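Local atomic coordinates of excinuclease ABC, subunit A. (Deinococcus radiodurans, PDB entry 2VF7), a protein that probably binds DNA in nucleotide excision repair of damaged DNA, as an ATP-hydrolysing, zinc-containing UvrA-family member of the ABC superfamily. Residues V769-L772 against Q773-L776; E478-T481 against G482-L485. The protein carries 1 engineered substitution. One frame throughout, in Å; residues are numbered along the deposited sequence. Where two conformers were deposited one is given.

Contacts 1 and 2 belong to different halves of the chain, their centres about 18 Å apart. Contact 1 is on helix 766-781, connecting the parallel strands 753-758 and 785-789 of the second nucleotide-binding sheet; contact 2 opens helix 480-487, which follows strand 464-468 of the first sheet. They meet directly: Glu770 OE1 and Tyr484 OH lie 2.4 Å apart, probably a hydrogen bond, though modelled unusually short. Both are near the ADP bound by the Walker A loop of the first half. The side chain of Thr481 is about 7 Å from that of Lys49 and about 10 Å from the nucleotide, and that of Val769 is about 13 Å from the nucleotide, consistent with second-shell positions near the pocket.

Contact 1. Residues V769-L772 against Q773-L776; sequences VERL and QRQL
Arg774 lays one face of its guanidinium over the backbone of the preceding turn, with Arg771 CA 3.7 Å above that plane and displaced toward the rim. A bend at chi3 (-81°) folds the group back here, while its CG rests 3.3 Å from Glu770 O. The two arginines do not stack: their guanidinium planes are turned 52° apart, and the charged end of Arg771 is held elsewhere, NH1 bonding to Glu716 O. One residue on, Gln775 curls back to give its NE2 to Arg771 O at 2.9 Å. That bond is nearly straight (160°) and lies in the carbonyl plane. It replaces the usual helical partner, since Gln775 N is 3.9 Å from Arg771 O and instead makes a weak bond to Leu772 O. The latter carbonyl therefore receives two amides, the other being Leu776 N at 3.2 Å. On the buried side Leu772 and Leu776 meet through their CD1 methyls, 3.8 Å apart, and Leu772 also packs on Val717 and Leu764. These residues are part of helix 766-781, which links strands 753-758 and 785-789 in a beta-alpha-beta unit of the ABC-type nucleotide-binding fold. The side-chain amide of Gln775 thus probably satisfies a carbonyl whose own helical N-H stands too far away, a local loosening of the i to i+4 bonding.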
# COMPACT_ATOMS: atom_id res chain seq x y z
N VAL A 769 -23.62 7.17 32.85
CA VAL A 769 -22.77 7.33 34.02
C VAL A 769 -23.57 7.22 35.31
O VAL A 769 -23.05 6.72 36.31
CB VAL A 769 -21.82 8.60 33.95
CG1 VAL A 769 -22.00 9.38 32.68
CG2 VAL A 769 -21.96 9.50 35.19
N GLU A 770 -24.83 7.64 35.27
CA GLU A 770 -25.76 7.42 36.37
C GLU A 770 -25.80 5.94 36.81
O GLU A 770 -25.70 5.64 38.01
CB GLU A 770 -27.16 7.92 36.00
CG GLU A 770 -27.21 9.38 35.51
CD GLU A 770 -28.58 10.05 35.67
OE1 GLU A 770 -28.64 11.30 35.53
OE2 GLU A 770 -29.60 9.36 35.94
N ARG A 771 -25.94 5.03 35.85
CA ARG A 771 -25.91 3.58 36.11
C ARG A 771 -24.54 3.09 36.61
O ARG A 771 -24.47 2.17 37.43
CB ARG A 771 -26.33 2.80 34.85
CG ARG A 771 -26.53 1.28 35.04
CD ARG A 771 -26.39 0.48 33.72
NE ARG A 771 -27.64 -0.14 33.26
CZ ARG A 771 -28.19 -1.24 33.79
NH1 ARG A 771 -27.63 -1.84 34.83
NH2 ARG A 771 -29.32 -1.74 33.30
N LEU A 772 -23.46 3.70 36.13
CA LEU A 772 -22.11 3.33 36.58
C LEU A 772 -21.85 3.77 38.03
O LEU A 772 -21.29 3.02 38.83
CB LEU A 772 -21.05 3.92 35.63
CG LEU A 772 -19.58 3.46 35.61
CD1 LEU A 772 -18.76 4.05 36.75
CD2 LEU A 772 -19.46 1.93 35.58
N GLN A 773 -22.26 5.00 38.34
CA GLN A 773 -22.06 5.61 39.66
C GLN A 773 -22.75 4.85 40.81
O GLN A 773 -22.22 4.82 41.93
CB GLN A 773 -22.52 7.07 39.61
CG GLN A 773 -22.07 7.93 40.79
CD GLN A 773 -20.71 8.60 40.58
OE1 GLN A 773 -19.75 8.33 41.30
NE2 GLN A 773 -20.65 9.52 39.61
N ARG A 774 -23.90 4.24 40.55
CA ARG A 774 -24.59 3.41 41.54
C ARG A 774 -23.77 2.18 41.93
O ARG A 774 -23.86 1.70 43.06
CB ARG A 774 -25.94 2.92 41.01
CG ARG A 774 -26.92 4.02 40.66
CD ARG A 774 -28.35 3.48 40.61
NE ARG A 774 -28.68 2.80 39.35
CZ ARG A 774 -29.15 3.41 38.26
NH1 ARG A 774 -29.35 4.73 38.25
NH2 ARG A 774 -29.42 2.69 37.16
N GLN A 775 -23.00 1.66 40.99
CA GLN A 775 -22.18 0.49 41.27
C GLN A 775 -20.93 0.89 42.07
O GLN A 775 -20.46 0.13 42.92
CB GLN A 775 -21.80 -0.28 39.99
CG GLN A 775 -22.87 -0.34 38.87
CD GLN A 775 -24.24 -0.86 39.31
OE1 GLN A 775 -24.35 -1.82 40.09
NE2 GLN A 775 -25.30 -0.23 38.78
N LEU A 776 -20.41 2.09 41.80
CA LEU A 776 -19.29 2.63 42.57
C LEU A 776 -19.72 2.92 44.00
O LEU A 776 -18.92 2.75 44.92
CB LEU A 776 -18.70 3.89 41.91
CG LEU A 776 -17.98 3.74 40.56
CD1 LEU A 776 -17.34 5.03 40.11
CD2 LEU A 776 -16.94 2.62 40.55

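Contact 2. Residues E478-T481 against G482-L485; sequences ESQT and GQYL
Gln483 runs back alongside the first turn of the helix, its CG 3.4 Å from Ser479 O and its amide beside Gln480 CA. The two glutamine side chains cross at an angle and meet only loosely, Gln480 CG standing 4.2 Å from Gln483 OE1. The far end of Gln483 is fixed by NE2 bonding to Pro477 O. An alanine in place of Gln483 would probably leave that carbonyl without its amide partner and uncover the backbone round Gln480. Ser479 is the N-cap of helix 480-487: with OG anti to the backbone N (chi1 156°), it accepts a hydrogen bond from Gly482 N at 2.9 Å, nearly straight at 160°. The carboxylate of Asp452 then joins the hydroxyls of the N-cap and of Thr481, OD1 bonding to Ser479 OG and OD2 to Thr481 OG1. Tyr484 turns its ring edge to Gln480 O, which lies in the ring plane 3.1 Å from CD1, while Tyr484 N bonds weakly to the same oxygen. Next along, Leu485 N reaches Thr481 O at 2.9 Å, and the leucine side chain packs on Leu441 and Ile444 of helix 441-444.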
# COMPACT_ATOMS: atom_id res chain seq x y z
N GLU A 478 -38.08 11.00 23.01
CA GLU A 478 -37.44 9.69 23.12
C GLU A 478 -35.91 9.82 23.23
O GLU A 478 -35.21 8.85 23.54
CB GLU A 478 -37.83 8.78 21.93
CG GLU A 478 -37.35 9.28 20.55
CD GLU A 478 -38.18 8.76 19.37
OE1 GLU A 478 -39.22 8.09 19.60
OE2 GLU A 478 -37.81 9.05 18.20
N SER A 479 -35.40 11.03 23.00
CA SER A 479 -33.97 11.29 23.01
C SER A 479 -33.42 11.64 24.40
O SER A 479 -33.80 12.66 25.00
CB SER A 479 -33.64 12.39 22.00
OG SER A 479 -32.42 13.04 22.33
N GLN A 480 -32.51 10.80 24.90
CA GLN A 480 -31.85 11.03 26.19
C GLN A 480 -30.73 12.09 26.12
O GLN A 480 -30.36 12.66 27.15
CB GLN A 480 -31.32 9.73 26.78
CG GLN A 480 -32.38 8.65 27.01
CD GLN A 480 -31.78 7.33 27.45
OE1 GLN A 480 -31.83 6.34 26.72
NE2 GLN A 480 -31.16 7.33 28.64
N THR A 481 -30.19 12.33 24.92
CA THR A 481 -29.33 13.51 24.69
C THR A 481 -30.15 14.78 24.90
O THR A 481 -29.73 15.71 25.60
CB THR A 481 -28.74 13.53 23.26
OG1 THR A 481 -28.29 12.22 22.89
CG2 THR A 481 -27.58 14.50 23.17
N GLY A 482 -31.33 14.82 24.29
CA GLY A 482 -32.23 15.97 24.41
C GLY A 482 -32.71 16.25 25.82
O GLY A 482 -33.07 17.38 26.13
N GLN A 483 -32.69 15.23 26.68
CA GLN A 483 -33.15 15.37 28.06
C GLN A 483 -32.10 16.02 28.94
O GLN A 483 -32.41 16.90 29.74
CB GLN A 483 -33.54 14.02 28.65
CG GLN A 483 -34.86 13.47 28.13
CD GLN A 483 -35.02 11.99 28.40
OE1 GLN A 483 -34.41 11.44 29.32
NE2 GLN A 483 -35.84 11.33 27.59
N TYR A 484 -30.85 15.58 28.80
CA TYR A 484 -29.74 16.20 29.50
C TYR A 484 -29.49 17.61 28.98
O TYR A 484 -29.21 18.52 29.74
CB TYR A 484 -28.48 15.31 29.42
CG TYR A 484 -28.59 14.17 30.39
CD1 TYR A 484 -29.25 12.99 30.05
CD2 TYR A 484 -28.09 14.29 31.70
CE1 TYR A 484 -29.39 11.96 30.95
CE2 TYR A 484 -28.22 13.25 32.62
CZ TYR A 484 -28.88 12.09 32.23
OH TYR A 484 -29.02 11.06 33.13
N LEU A 485 -29.66 17.77 27.67
CA LEU A 485 -29.34 19.01 26.98
C LEU A 485 -30.40 20.10 27.23
O LEU A 485 -30.05 21.27 27.40
CB LEU A 485 -29.17 18.72 25.48
CG LEU A 485 -28.23 19.51 24.58
CD1 LEU A 485 -26.77 19.31 24.95
CD2 LEU A 485 -28.46 19.10 23.13